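Local coordinates for protein CCMAN5 (Cellulosimicrobium cellulans, PDB 2XSG) that hydrolyses alpha-mannosides as a calcium-binding family GH92 glycosidase, and helps generate mannose-6-phosphate on yeast-made lysosomal enzymes, probably by removing capping mannose, at residues 484-487 with 488-492; 325-328 with 329-333; 610-613 with 614-618; 101-104 with 105-108. All coordinates share one frame; numbering follows the deposited sequence.

Interaction 1. Residues 484-487 with 488-492; sequences LREQ and ASWPI
Ala488 N donates to Leu484 O four residues back (2.8 Å), but from here the helix shortens its hydrogen bonding: the main bonds of the next two amides, Ser489 N to Glu486 O and Trp490 N to Gln487 O, span only three. Pro491 probably accounts for part of this: it has no N-H to offer Gln487 O, and its CD sits 3.5 Å from that oxygen instead. Glu486 O is gripped twice, by Ser489 N from above its plane and by Ser489 OG, which lies in the carbonyl plane on a lone pair at 2.6 Å. The Ser489 hydroxyl can turn back like this because chi1 (75°) sets OG between its own N and carbonyl carbon. This proline-kinked turn belongs to helix 478-495 of the catalytic domain, which packs on helices 443-448 and 455-474 in the (alpha/alpha)6 barrel expected of this family. Trp490 is held in two ways. Glu486 bends at chi2 so that OE2 takes the indole N-H of Trp490 NE1 at 2.9 Å, on the anti side, though well out of the carboxylate plane, which itself stands steeply against the ring. Gln487 runs alongside the indole with its amide nearly parallel to it, and its CG makes a CH-pi contact over the six-membered ring of Trp490, 3.6 Å from the centroid. The Gln487 amide is fixed further by Gln465, to which OE1 is hydrogen-bonded, and Leu446 touches both Gln487 and Trp490.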
ATOM      1  N   LEU A 484      22.740  10.562 -17.479  1.00 12.28           N
ATOM      2  CA  LEU A 484      21.560  10.506 -16.602  1.00 11.73           C
ATOM      3  C   LEU A 484      21.713  11.381 -15.349  1.00 11.41           C
ATOM      4  O   LEU A 484      20.825  12.176 -15.030  1.00 10.97           O
ATOM      5  CB  LEU A 484      21.197   9.043 -16.264  1.00 11.62           C
ATOM      6  CG  LEU A 484      20.471   8.325 -17.412  1.00 11.35           C
ATOM      7  CD1 LEU A 484      20.562   6.821 -17.296  1.00 10.08           C
ATOM      8  CD2 LEU A 484      19.004   8.811 -17.509  1.00  9.74           C
ATOM      9  N   ARG A 485      22.846  11.257 -14.663  1.00 11.08           N
ATOM     10  CA  ARG A 485      23.137  12.096 -13.494  1.00 11.05           C
ATOM     11  C   ARG A 485      23.167  13.593 -13.823  1.00 10.97           C
ATOM     12  O   ARG A 485      22.679  14.415 -13.041  1.00 11.15           O
ATOM     13  CB  ARG A 485      24.465  11.682 -12.873  1.00 11.49           C
ATOM     14  CG  ARG A 485      24.395  10.397 -12.076  1.00 10.94           C
ATOM     15  CD  ARG A 485      25.615  10.297 -11.209  1.00 10.42           C
ATOM     16  NE  ARG A 485      26.793  10.053 -12.020  1.00 11.99           N
ATOM     17  CZ  ARG A 485      27.199   8.845 -12.372  1.00 12.97           C
ATOM     18  NH1 ARG A 485      26.511   7.774 -11.985  1.00 14.10           N
ATOM     19  NH2 ARG A 485      28.278   8.704 -13.127  1.00 12.95           N
ATOM     20  N   GLU A 486      23.729  13.935 -14.982  1.00 10.70           N
ATOM     21  CA  GLU A 486      23.712  15.305 -15.474  1.00 10.61           C
ATOM     22  C   GLU A 486      22.263  15.791 -15.627  1.00  9.86           C
ATOM     23  O   GLU A 486      21.889  16.809 -15.057  1.00  9.37           O
ATOM     24  CB  GLU A 486      24.476  15.436 -16.805  1.00 10.95           C
ATOM     25  CG  GLU A 486      24.259  16.787 -17.560  1.00 12.80           C
ATOM     26  CD  GLU A 486      24.736  18.033 -16.789  1.00 16.31           C
ATOM     27  OE1 GLU A 486      25.628  17.931 -15.922  1.00 16.55           O
ATOM     28  OE2 GLU A 486      24.228  19.141 -17.077  1.00 19.20           O
ATOM     29  N   GLN A 487      21.455  15.045 -16.381  1.00  9.17           N
ATOM     30  CA  GLN A 487      20.044  15.414 -16.559  1.00  8.60           C
ATOM     31  C   GLN A 487      19.254  15.486 -15.256  1.00  7.59           C
ATOM     32  O   GLN A 487      18.409  16.367 -15.084  1.00  7.41           O
ATOM     33  CB  GLN A 487      19.372  14.520 -17.600  1.00  8.42           C
ATOM     34  CG  GLN A 487      19.921  14.793 -18.989  1.00  8.18           C
ATOM     35  CD  GLN A 487      19.096  14.179 -20.093  1.00  9.83           C
ATOM     36  OE1 GLN A 487      17.896  13.913 -19.929  1.00  9.31           O
ATOM     37  NE2 GLN A 487      19.735  13.944 -21.235  1.00  7.55           N
ATOM     38  N   ALA A 488      19.573  14.592 -14.325  1.00  7.06           N
ATOM     39  CA  ALA A 488      18.923  14.563 -13.010  1.00  6.52           C
ATOM     40  C   ALA A 488      19.231  15.789 -12.154  1.00  6.45           C
ATOM     41  O   ALA A 488      18.482  16.094 -11.243  1.00  6.02           O
ATOM     42  CB  ALA A 488      19.290  13.294 -12.251  1.00  6.51           C
ATOM     43  N   SER A 489      20.319  16.490 -12.450  1.00  6.52           N
ATOM     44  CA  SER A 489      20.653  17.720 -11.742  1.00  7.12           C
ATOM     45  C   SER A 489      19.799  18.907 -12.226  1.00  7.32           C
ATOM     46  O   SER A 489      19.616  19.881 -11.487  1.00  7.70           O
ATOM     47  CB  SER A 489      22.156  18.034 -11.868  1.00  7.46           C
ATOM     48  OG  SER A 489      22.460  18.524 -13.172  1.00  8.49           O
ATOM     49  N   TRP A 490      19.251  18.797 -13.440  1.00  7.67           N
ATOM     50  CA  TRP A 490      18.565  19.923 -14.116  1.00  7.33           C
ATOM     51  C   TRP A 490      17.354  20.538 -13.366  1.00  7.02           C
ATOM     52  O   TRP A 490      17.239  21.778 -13.282  1.00  6.23           O
ATOM     53  CB  TRP A 490      18.173  19.560 -15.562  1.00  7.25           C
ATOM     54  CG  TRP A 490      19.323  19.348 -16.569  1.00  8.09           C
ATOM     55  CD1 TRP A 490      20.655  19.650 -16.397  1.00  7.43           C
ATOM     56  CD2 TRP A 490      19.207  18.830 -17.911  1.00  6.01           C
ATOM     57  NE1 TRP A 490      21.359  19.319 -17.528  1.00  6.54           N
ATOM     58  CE2 TRP A 490      20.496  18.824 -18.471  1.00  6.72           C
ATOM     59  CE3 TRP A 490      18.134  18.364 -18.682  1.00  5.55           C
ATOM     60  CZ2 TRP A 490      20.749  18.366 -19.769  1.00  6.71           C
ATOM     61  CZ3 TRP A 490      18.376  17.915 -19.957  1.00  7.02           C
ATOM     62  CH2 TRP A 490      19.676  17.919 -20.497  1.00  8.13           C
ATOM     63  N   PRO A 491      16.441  19.687 -12.828  1.00  6.98           N
ATOM     64  CA  PRO A 491      15.256  20.267 -12.188  1.00  6.73           C
ATOM     65  C   PRO A 491      15.625  21.190 -11.028  1.00  7.16           C
ATOM     66  O   PRO A 491      15.079  22.288 -10.928  1.00  6.21           O
ATOM     67  CB  PRO A 491      14.490  19.049 -11.677  1.00  6.93           C
ATOM     68  CG  PRO A 491      14.966  17.924 -12.499  1.00  6.75           C
ATOM     69  CD  PRO A 491      16.377  18.218 -12.869  1.00  6.18           C
ATOM     70  N   ILE A 492      16.555  20.753 -10.178  1.00  7.43           N
ATOM     71  CA  ILE A 492      17.026  21.593  -9.063  1.00  8.58           C
ATOM     72  C   ILE A 492      17.668  22.902  -9.550  1.00  9.14           C
ATOM     73  O   ILE A 492      17.327  23.981  -9.078  1.00  9.55           O
ATOM     74  CB  ILE A 492      17.985  20.834  -8.111  1.00  8.52           C
ATOM     75  CG1 ILE A 492      17.215  19.795  -7.278  1.00  9.78           C
ATOM     76  CG2 ILE A 492      18.688  21.799  -7.154  1.00  8.03           C
ATOM     77  CD1 ILE A 492      18.102  18.691  -6.733  1.00 10.77           C
TER

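Interaction 2. Residues 325-328 with 329-333; sequences ATST and SGTYR
Ser329 follows Ser327 and Thr328 into a type I beta turn, and its N makes a weak bond back to Ser327 OG. At the other end of this residue a water bridges two hydroxyls, its O 2.9 Å from Ser329 OG and 2.7 Å from Thr328 OG1; both hydroxyls also reach helix 259-270, Ser329 through Gln261 and Thr328 through Asp265. Gly330 closes the turn, its N donating to Ser327 O at 3.1 Å. With its positive phi of 76° it makes the G1 bulge that commonly follows a type I turn in a tight hairpin. Thr331 completes that pattern: its O receives Ser327 N at 2.9 Å, almost straight at the hydrogen. Both side-chain hydroxyls stand between backbone N and carbonyl carbon (chi1 70° for Ser327, 65° for Thr331), which brings Ser327 OG and Thr331 OG1 within 2.8 Å in a hydrogen bond. Tyr332 lays CB 3.7 Å from Ala325 O, while its ring stacks on Tyr347 and its OH bonds Asp384. At Arg333 the two arms are joined by a second water, which donates to Ala325 O and accepts from Arg333 N. This reversal of the chain in the catalytic domain is held largely by polar links, with Ser327 at the centre: its N, O and OG each bond the returning arm, consistent with a well-defined turn.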
ATOM      1  N   ALA A 325       1.940 -13.419  -6.695  1.00  2.71           N
ATOM      2  CA  ALA A 325       1.344 -13.763  -7.999  1.00  2.49           C
ATOM      3  C   ALA A 325       1.945 -15.042  -8.613  1.00  2.51           C
ATOM      4  O   ALA A 325       1.906 -15.235  -9.827  1.00  2.76           O
ATOM      5  CB  ALA A 325       1.494 -12.601  -8.959  1.00  2.56           C
ATOM      6  N   THR A 326       2.456 -15.918  -7.750  1.00  2.52           N
ATOM      7  CA  THR A 326       3.101 -17.189  -8.131  1.00  2.79           C
ATOM      8  C   THR A 326       2.248 -18.397  -7.750  1.00  2.94           C
ATOM      9  O   THR A 326       1.653 -18.433  -6.671  1.00  3.21           O
ATOM     10  CB  THR A 326       4.494 -17.322  -7.429  1.00  2.00           C
ATOM     11  OG1 THR A 326       5.266 -16.145  -7.698  1.00  2.53           O
ATOM     12  CG2 THR A 326       5.282 -18.570  -7.873  1.00  2.00           C
ATOM     13  N   SER A 327       2.218 -19.392  -8.631  1.00  3.10           N
ATOM     14  CA  SER A 327       1.536 -20.657  -8.369  1.00  3.68           C
ATOM     15  C   SER A 327       2.340 -21.527  -7.414  1.00  3.60           C
ATOM     16  O   SER A 327       3.509 -21.241  -7.160  1.00  3.75           O
ATOM     17  CB  SER A 327       1.326 -21.412  -9.678  1.00  3.17           C
ATOM     18  OG  SER A 327       2.555 -21.905 -10.205  1.00  4.96           O
ATOM     19  N   THR A 328       1.718 -22.594  -6.903  1.00  3.53           N
ATOM     20  CA  THR A 328       2.428 -23.574  -6.058  1.00  4.17           C
ATOM     21  C   THR A 328       3.450 -24.386  -6.862  1.00  4.49           C
ATOM     22  O   THR A 328       4.313 -25.054  -6.293  1.00  4.47           O
ATOM     23  CB  THR A 328       1.463 -24.507  -5.273  1.00  4.06           C
ATOM     24  OG1 THR A 328       0.638 -25.245  -6.194  1.00  5.52           O
ATOM     25  CG2 THR A 328       0.580 -23.694  -4.338  1.00  2.44           C
ATOM     26  N   SER A 329       3.348 -24.311  -8.192  1.00  4.69           N
ATOM     27  CA  SER A 329       4.287 -24.978  -9.076  1.00  4.95           C
ATOM     28  C   SER A 329       5.471 -24.088  -9.464  1.00  4.97           C
ATOM     29  O   SER A 329       6.305 -24.500 -10.275  1.00  5.33           O
ATOM     30  CB  SER A 329       3.575 -25.478 -10.337  1.00  4.87           C
ATOM     31  OG  SER A 329       2.459 -26.279 -10.004  1.00  4.85           O
ATOM     32  N   GLY A 330       5.528 -22.879  -8.901  1.00  4.36           N
ATOM     33  CA  GLY A 330       6.599 -21.922  -9.186  1.00  4.52           C
ATOM     34  C   GLY A 330       6.508 -21.205 -10.525  1.00  4.00           C
ATOM     35  O   GLY A 330       7.528 -20.797 -11.072  1.00  4.64           O
ATOM     36  N   THR A 331       5.292 -21.046 -11.050  1.00  3.80           N
ATOM     37  CA  THR A 331       5.066 -20.334 -12.306  1.00  2.64           C
ATOM     38  C   THR A 331       4.242 -19.052 -12.112  1.00  2.77           C
ATOM     39  O   THR A 331       3.566 -18.886 -11.104  1.00  2.53           O
ATOM     40  CB  THR A 331       4.378 -21.218 -13.372  1.00  2.78           C
ATOM     41  OG1 THR A 331       3.059 -21.571 -12.944  1.00  3.02           O
ATOM     42  CG2 THR A 331       5.184 -22.496 -13.639  1.00  3.04           C
ATOM     43  N   TYR A 332       4.299 -18.158 -13.095  1.00  2.66           N
ATOM     44  CA  TYR A 332       3.542 -16.912 -13.077  1.00  2.99           C
ATOM     45  C   TYR A 332       3.090 -16.594 -14.508  1.00  3.61           C
ATOM     46  O   TYR A 332       3.560 -17.218 -15.463  1.00  3.30           O
ATOM     47  CB  TYR A 332       4.411 -15.791 -12.478  1.00  3.35           C
ATOM     48  CG  TYR A 332       5.450 -15.200 -13.414  1.00  3.30           C
ATOM     49  CD1 TYR A 332       6.731 -15.757 -13.537  1.00  4.95           C
ATOM     50  CD2 TYR A 332       5.151 -14.069 -14.180  1.00  3.25           C
ATOM     51  CE1 TYR A 332       7.691 -15.193 -14.420  1.00  2.60           C
ATOM     52  CE2 TYR A 332       6.098 -13.501 -15.040  1.00  4.09           C
ATOM     53  CZ  TYR A 332       7.362 -14.070 -15.165  1.00  3.14           C
ATOM     54  OH  TYR A 332       8.267 -13.485 -16.049  1.00  4.34           O
ATOM     55  N   ARG A 333       2.163 -15.655 -14.679  1.00  3.96           N
ATOM     56  CA  ARG A 333       1.800 -15.254 -16.027  1.00  4.36           C
ATOM     57  C   ARG A 333       2.388 -13.899 -16.348  1.00  4.46           C
ATOM     58  O   ARG A 333       2.270 -12.959 -15.568  1.00  4.09           O
ATOM     59  CB  ARG A 333       0.284 -15.243 -16.266  1.00  5.00           C
ATOM     60  CG  ARG A 333      -0.054 -14.715 -17.684  1.00  7.51           C
ATOM     61  CD  ARG A 333      -1.478 -14.959 -18.097  1.00 12.03           C
ATOM     62  NE  ARG A 333      -2.362 -14.671 -16.990  1.00 17.68           N
ATOM     63  CZ  ARG A 333      -2.915 -13.491 -16.728  1.00 15.89           C
ATOM     64  NH1 ARG A 333      -2.717 -12.442 -17.523  1.00 16.39           N
ATOM     65  NH2 ARG A 333      -3.676 -13.389 -15.656  1.00 12.08           N
TER
HETATM   66  O   HOH W   1       1.497 -14.161 -12.291  1.00  4.75           O
HETATM   67  O   HOH W   2       2.125 -27.268  -7.278  1.00  3.67           O

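Interaction 3. Residues 610-613 with 614-618; sequences WARA and IYTKE
Arg612 folds its aliphatic chain over Thr616 one helical turn on, its CD lying 3.4 Å from Thr616 OG1. The chain leaves anti to the backbone N (chi1 -174°) and bends at chi2, which carries NE back to donate to that hydroxyl at 2.9 Å; Thr616 OG1 lies at the guanidinium edge, tilted a little from its plane. Thr616 OG1 gives its proton to Arg612 O at 2.6 Å, and Thr616 N reaches the same oxygen from the opposite face of its plane. Lys617 passes close by, its CE 4.0 Å from Arg612 CG, while Lys617 N bonds Ala613 O. Ala611 O meets Tyr615 CD2 at the ring edge, in plane, 3.1 Å away, and Trp610 CE3 touches Ile614 CG1 at 4.2 Å. Helix 604-616 packs here through Tyr615 on helix 665-675 and through Arg612 on helix 306-318 of the catalytic domain. Thr616 relays between the arginine N-H and the backbone carbonyl of the same residue, fixing the start of a guanidinium whose NH1 continues to Thr301. Arg612 NE and Lys617 NZ carry like charge 5.2 Å apart, a cost that the bond of Lys617 NZ to Glu716 O may partly offset.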
ATOM      1  N   TRP A 610       8.745  16.582  15.122  1.00  4.82           N
ATOM      2  CA  TRP A 610       7.730  16.399  14.088  1.00  5.42           C
ATOM      3  C   TRP A 610       7.404  14.952  13.800  1.00  5.90           C
ATOM      4  O   TRP A 610       6.233  14.622  13.564  1.00  6.04           O
ATOM      5  CB  TRP A 610       8.111  17.151  12.804  1.00  5.65           C
ATOM      6  CG  TRP A 610       7.833  18.612  12.975  1.00  6.25           C
ATOM      7  CD1 TRP A 610       8.752  19.630  13.072  1.00  5.94           C
ATOM      8  CD2 TRP A 610       6.541  19.213  13.146  1.00  5.38           C
ATOM      9  NE1 TRP A 610       8.097  20.829  13.262  1.00  6.23           N
ATOM     10  CE2 TRP A 610       6.744  20.599  13.306  1.00  5.00           C
ATOM     11  CE3 TRP A 610       5.225  18.713  13.141  1.00  6.60           C
ATOM     12  CZ2 TRP A 610       5.685  21.491  13.475  1.00  6.75           C
ATOM     13  CZ3 TRP A 610       4.173  19.599  13.315  1.00  6.73           C
ATOM     14  CH2 TRP A 610       4.409  20.973  13.477  1.00  7.78           C
ATOM     15  N   ALA A 611       8.426  14.092  13.830  1.00  5.88           N
ATOM     16  CA  ALA A 611       8.216  12.646  13.690  1.00  6.31           C
ATOM     17  C   ALA A 611       7.317  12.110  14.805  1.00  6.41           C
ATOM     18  O   ALA A 611       6.311  11.447  14.533  1.00  6.48           O
ATOM     19  CB  ALA A 611       9.536  11.894  13.651  1.00  6.74           C
ATOM     20  N   ARG A 612       7.651  12.420  16.055  1.00  5.48           N
ATOM     21  CA  ARG A 612       6.813  11.977  17.161  1.00  5.71           C
ATOM     22  C   ARG A 612       5.399  12.577  17.081  1.00  5.40           C
ATOM     23  O   ARG A 612       4.416  11.878  17.352  1.00  5.68           O
ATOM     24  CB  ARG A 612       7.477  12.262  18.517  1.00  5.10           C
ATOM     25  CG  ARG A 612       6.719  11.701  19.718  1.00  5.41           C
ATOM     26  CD  ARG A 612       6.753  10.183  19.799  1.00  6.48           C
ATOM     27  NE  ARG A 612       5.780   9.647  20.762  1.00  6.21           N
ATOM     28  CZ  ARG A 612       6.079   8.843  21.784  1.00  5.90           C
ATOM     29  NH1 ARG A 612       7.327   8.441  21.994  1.00  5.14           N
ATOM     30  NH2 ARG A 612       5.109   8.397  22.585  1.00  6.21           N
ATOM     31  N   ALA A 613       5.298  13.846  16.676  1.00  4.76           N
ATOM     32  CA  ALA A 613       4.011  14.573  16.660  1.00  4.20           C
ATOM     33  C   ALA A 613       3.032  14.091  15.580  1.00  4.35           C
ATOM     34  O   ALA A 613       1.859  13.777  15.863  1.00  3.50           O
ATOM     35  CB  ALA A 613       4.256  16.092  16.525  1.00  4.39           C
ATOM     36  N   ILE A 614       3.513  14.042  14.341  1.00  4.20           N
ATOM     37  CA  ILE A 614       2.679  13.619  13.209  1.00  4.67           C
ATOM     38  C   ILE A 614       2.135  12.217  13.445  1.00  4.51           C
ATOM     39  O   ILE A 614       0.969  11.941  13.169  1.00  4.71           O
ATOM     40  CB  ILE A 614       3.456  13.693  11.857  1.00  4.65           C
ATOM     41  CG1 ILE A 614       3.790  15.151  11.508  1.00  4.93           C
ATOM     42  CG2 ILE A 614       2.611  13.096  10.670  1.00  4.94           C
ATOM     43  CD1 ILE A 614       4.912  15.313  10.465  1.00  4.56           C
ATOM     44  N   TYR A 615       2.973  11.330  13.959  1.00  4.36           N
ATOM     45  CA  TYR A 615       2.592   9.909  14.016  1.00  4.85           C
ATOM     46  C   TYR A 615       1.923   9.479  15.323  1.00  4.88           C
ATOM     47  O   TYR A 615       1.239   8.463  15.348  1.00  4.85           O
ATOM     48  CB  TYR A 615       3.784   9.005  13.704  1.00  4.49           C
ATOM     49  CG  TYR A 615       4.240   9.132  12.282  1.00  4.42           C
ATOM     50  CD1 TYR A 615       3.622   8.398  11.274  1.00  2.73           C
ATOM     51  CD2 TYR A 615       5.280  10.002  11.939  1.00  3.36           C
ATOM     52  CE1 TYR A 615       4.016   8.512   9.957  1.00  3.05           C
ATOM     53  CE2 TYR A 615       5.694  10.128  10.620  1.00  5.84           C
ATOM     54  CZ  TYR A 615       5.056   9.372   9.625  1.00  4.73           C
ATOM     55  OH  TYR A 615       5.459   9.485   8.313  1.00  2.80           O
ATOM     56  N   THR A 616       2.110  10.244  16.402  1.00  4.35           N
ATOM     57  CA  THR A 616       1.585   9.793  17.698  1.00  4.62           C
ATOM     58  C   THR A 616       0.808  10.844  18.488  1.00  4.83           C
ATOM     59  O   THR A 616       0.310  10.530  19.561  1.00  4.84           O
ATOM     60  CB  THR A 616       2.667   9.210  18.622  1.00  3.73           C
ATOM     61  OG1 THR A 616       3.439  10.270  19.194  1.00  3.10           O
ATOM     62  CG2 THR A 616       3.583   8.265  17.877  1.00  4.12           C
ATOM     63  N   LYS A 617       0.701  12.060  17.954  1.00  4.97           N
ATOM     64  CA  LYS A 617       0.039  13.174  18.636  1.00  6.36           C
ATOM     65  C   LYS A 617      -0.926  13.901  17.681  1.00  6.86           C
ATOM     66  O   LYS A 617      -1.122  13.469  16.545  1.00  7.32           O
ATOM     67  CB  LYS A 617       1.091  14.159  19.171  1.00  5.97           C
ATOM     68  CG  LYS A 617       2.096  13.549  20.153  1.00  6.46           C
ATOM     69  CD  LYS A 617       3.146  14.579  20.559  1.00  5.11           C
ATOM     70  CE  LYS A 617       4.107  14.035  21.595  1.00  5.34           C
ATOM     71  NZ  LYS A 617       3.459  13.787  22.913  1.00  6.95           N
ATOM     72  N   GLU A 618      -1.539  14.977  18.161  1.00  7.03           N
ATOM     73  CA  GLU A 618      -2.354  15.849  17.334  1.00  7.91           C
ATOM     74  C   GLU A 618      -1.446  16.842  16.648  1.00  7.81           C
ATOM     75  O   GLU A 618      -0.531  17.368  17.275  1.00  7.83           O
ATOM     76  CB  GLU A 618      -3.334  16.640  18.183  1.00  7.83           C
ATOM     77  CG  GLU A 618      -4.424  15.835  18.851  1.00 11.27           C
ATOM     78  CD  GLU A 618      -5.610  16.712  19.203  1.00 14.13           C
ATOM     79  OE1 GLU A 618      -5.405  17.931  19.393  1.00 17.08           O
ATOM     80  OE2 GLU A 618      -6.748  16.197  19.248  1.00 15.91           O
TER

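Interaction 4. Residues 101-104 with 105-108; sequences FSHD and DEDA
His103 and Glu106 form the tight part of this turn: His103 ND1 donates to Glu106 OE1 at 2.7 Å, practically straight at the hydrogen (178°) and exactly in the imidazole plane. The carboxylate receives it on the syn side, but well out of the carboxylate plane, which is turned 38° from the ring. Glu106 reaches back fully extended, CG anti to the backbone N (chi1 -175°) and the chain straight beyond it, so that it runs alongside His103 and points the same way. A water donates to Glu106 OE1, giving this oxygen a second bond, and makes a weak one to His103 O. Phe101 closes in behind, its CE2 3.6 Å from Glu106 OE2 in an oblique approach, and that oxygen is also bonded by the hydroxyls of Tyr52 and Tyr113. His103 is stacked on Tyr54, and its NE2 is hydrogen-bonded to the backbone O of Tyr54. The other side is looser and faces solvent. There Ser102 OG accepts from Asp104 N at 3.0 Å, an ST turn, and Asp105 N bonds Ser102 O at 2.9 Å, closing a beta turn. Asp104 and Asp105 are exposed, and their carboxylates take no part in the contact. The turn leads into strand 106-109, which pairs with strand 112-121 in the beta-rich N-terminal domain. With both ring nitrogens directed at oxygen acceptors, His103 may well carry a positive charge, which the carboxylate of Glu106 would stabilise, while two tyrosine hydroxyls help satisfy the negative charge of the glutamate.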
ATOM      1  N   PHE A 101     -26.389  -6.499   9.745  1.00  5.63           N
ATOM      2  CA  PHE A 101     -25.316  -6.947  10.617  1.00  5.59           C
ATOM      3  C   PHE A 101     -25.047  -5.892  11.684  1.00  6.48           C
ATOM      4  O   PHE A 101     -25.479  -4.724  11.570  1.00  5.59           O
ATOM      5  CB  PHE A 101     -24.038  -7.279   9.831  1.00  5.77           C
ATOM      6  CG  PHE A 101     -23.098  -6.109   9.665  1.00  4.95           C
ATOM      7  CD1 PHE A 101     -23.376  -5.100   8.755  1.00  3.88           C
ATOM      8  CD2 PHE A 101     -21.930  -6.033  10.408  1.00  4.41           C
ATOM      9  CE1 PHE A 101     -22.513  -4.026   8.608  1.00  5.26           C
ATOM     10  CE2 PHE A 101     -21.059  -4.971  10.256  1.00  5.35           C
ATOM     11  CZ  PHE A 101     -21.346  -3.963   9.358  1.00  3.08           C
ATOM     12  N   SER A 102     -24.347  -6.323  12.730  1.00  6.83           N
ATOM     13  CA  SER A 102     -23.946  -5.446  13.822  1.00  7.19           C
ATOM     14  C   SER A 102     -22.480  -5.707  14.161  1.00  6.60           C
ATOM     15  O   SER A 102     -22.041  -6.869  14.186  1.00  5.96           O
ATOM     16  CB  SER A 102     -24.815  -5.734  15.043  1.00  7.02           C
ATOM     17  OG  SER A 102     -24.254  -5.148  16.199  1.00  9.13           O
ATOM     18  N   HIS A 103     -21.740  -4.641  14.456  1.00  5.84           N
ATOM     19  CA  HIS A 103     -20.357  -4.783  14.924  1.00  6.56           C
ATOM     20  C   HIS A 103     -20.269  -5.512  16.270  1.00  7.41           C
ATOM     21  O   HIS A 103     -19.198  -5.990  16.646  1.00  7.00           O
ATOM     22  CB  HIS A 103     -19.672  -3.429  15.031  1.00  6.00           C
ATOM     23  CG  HIS A 103     -19.584  -2.710  13.729  1.00  4.20           C
ATOM     24  ND1 HIS A 103     -18.899  -3.218  12.644  1.00  3.37           N
ATOM     25  CD2 HIS A 103     -20.089  -1.519  13.335  1.00  3.27           C
ATOM     26  CE1 HIS A 103     -18.999  -2.371  11.634  1.00  3.36           C
ATOM     27  NE2 HIS A 103     -19.719  -1.335  12.026  1.00  2.79           N
ATOM     28  N   ASP A 104     -21.391  -5.593  16.988  1.00  8.28           N
ATOM     29  CA  ASP A 104     -21.452  -6.395  18.224  1.00 10.20           C
ATOM     30  C   ASP A 104     -21.432  -7.896  17.927  1.00 10.11           C
ATOM     31  O   ASP A 104     -21.142  -8.707  18.805  1.00 10.71           O
ATOM     32  CB  ASP A 104     -22.712  -6.050  19.032  1.00 11.51           C
ATOM     33  CG  ASP A 104     -22.721  -4.613  19.518  1.00 14.56           C
ATOM     34  OD1 ASP A 104     -21.645  -4.098  19.879  1.00 17.97           O
ATOM     35  OD2 ASP A 104     -23.810  -3.994  19.530  1.00 20.35           O
ATOM     36  N   ASP A 105     -21.770  -8.265  16.691  1.00  9.99           N
ATOM     37  CA  ASP A 105     -21.745  -9.657  16.262  1.00 10.01           C
ATOM     38  C   ASP A 105     -20.813  -9.793  15.052  1.00  9.51           C
ATOM     39  O   ASP A 105     -21.223 -10.202  13.973  1.00  9.57           O
ATOM     40  CB  ASP A 105     -23.170 -10.139  15.936  1.00 10.07           C
ATOM     41  CG  ASP A 105     -23.274 -11.654  15.840  1.00 11.79           C
ATOM     42  OD1 ASP A 105     -22.412 -12.336  16.414  1.00 14.28           O
ATOM     43  OD2 ASP A 105     -24.234 -12.178  15.222  1.00 12.48           O
ATOM     44  N   GLU A 106     -19.549  -9.442  15.259  1.00  9.48           N
ATOM     45  CA  GLU A 106     -18.547  -9.375  14.202  1.00  9.26           C
ATOM     46  C   GLU A 106     -17.202  -9.464  14.898  1.00  9.44           C
ATOM     47  O   GLU A 106     -16.998  -8.819  15.932  1.00  8.73           O
ATOM     48  CB  GLU A 106     -18.654  -8.041  13.448  1.00  9.06           C
ATOM     49  CG  GLU A 106     -17.739  -7.891  12.240  1.00  8.94           C
ATOM     50  CD  GLU A 106     -17.697  -6.462  11.706  1.00  9.81           C
ATOM     51  OE1 GLU A 106     -17.591  -5.526  12.530  1.00  6.98           O
ATOM     52  OE2 GLU A 106     -17.756  -6.270  10.458  1.00  9.06           O
ATOM     53  N   ASP A 107     -16.292 -10.239  14.305  1.00  9.20           N
ATOM     54  CA  ASP A 107     -14.966 -10.526  14.864  1.00  9.20           C
ATOM     55  C   ASP A 107     -13.972 -10.821  13.720  1.00  8.03           C
ATOM     56  O   ASP A 107     -14.271 -11.598  12.823  1.00  7.14           O
ATOM     57  CB  ASP A 107     -15.084 -11.743  15.794  1.00 10.38           C
ATOM     58  CG  ASP A 107     -13.797 -12.069  16.517  1.00 14.14           C
ATOM     59  OD1 ASP A 107     -13.048 -11.136  16.896  1.00 18.14           O
ATOM     60  OD2 ASP A 107     -13.548 -13.283  16.740  1.00 20.52           O
ATOM     61  N   ALA A 108     -12.800 -10.191  13.751  1.00  6.23           N
ATOM     62  CA  ALA A 108     -11.809 -10.409  12.725  1.00  5.45           C
ATOM     63  C   ALA A 108     -10.409 -10.127  13.244  1.00  4.95           C
ATOM     64  O   ALA A 108     -10.224  -9.461  14.258  1.00  4.09           O
ATOM     65  CB  ALA A 108     -12.118  -9.548  11.439  1.00  5.54           C
TER
HETATM   66  O   HOH W   3     -16.430  -5.227  14.780  1.00  9.36           O

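How the interactions relate
None of the four contacts touches another, and each is local to one piece of chain. Interactions 1, 2 and 3 lie in the catalytic domain and are partly buried, whereas interaction 4 is a surface contact of the N-terminal domain, its centre 54 Å from that of interaction 1. Two sit on helices: in interactions 1 and 3 a serine or threonine hydroxyl turns back to a carbonyl of the preceding turn, but one flanks a proline kink and the other lies toward a helix's C-terminal end. Interactions 2 and 4 are turns leading into strands, the first linked through backbone bonds, neutral hydroxyls and waters, the second chiefly through an acid and a histidine.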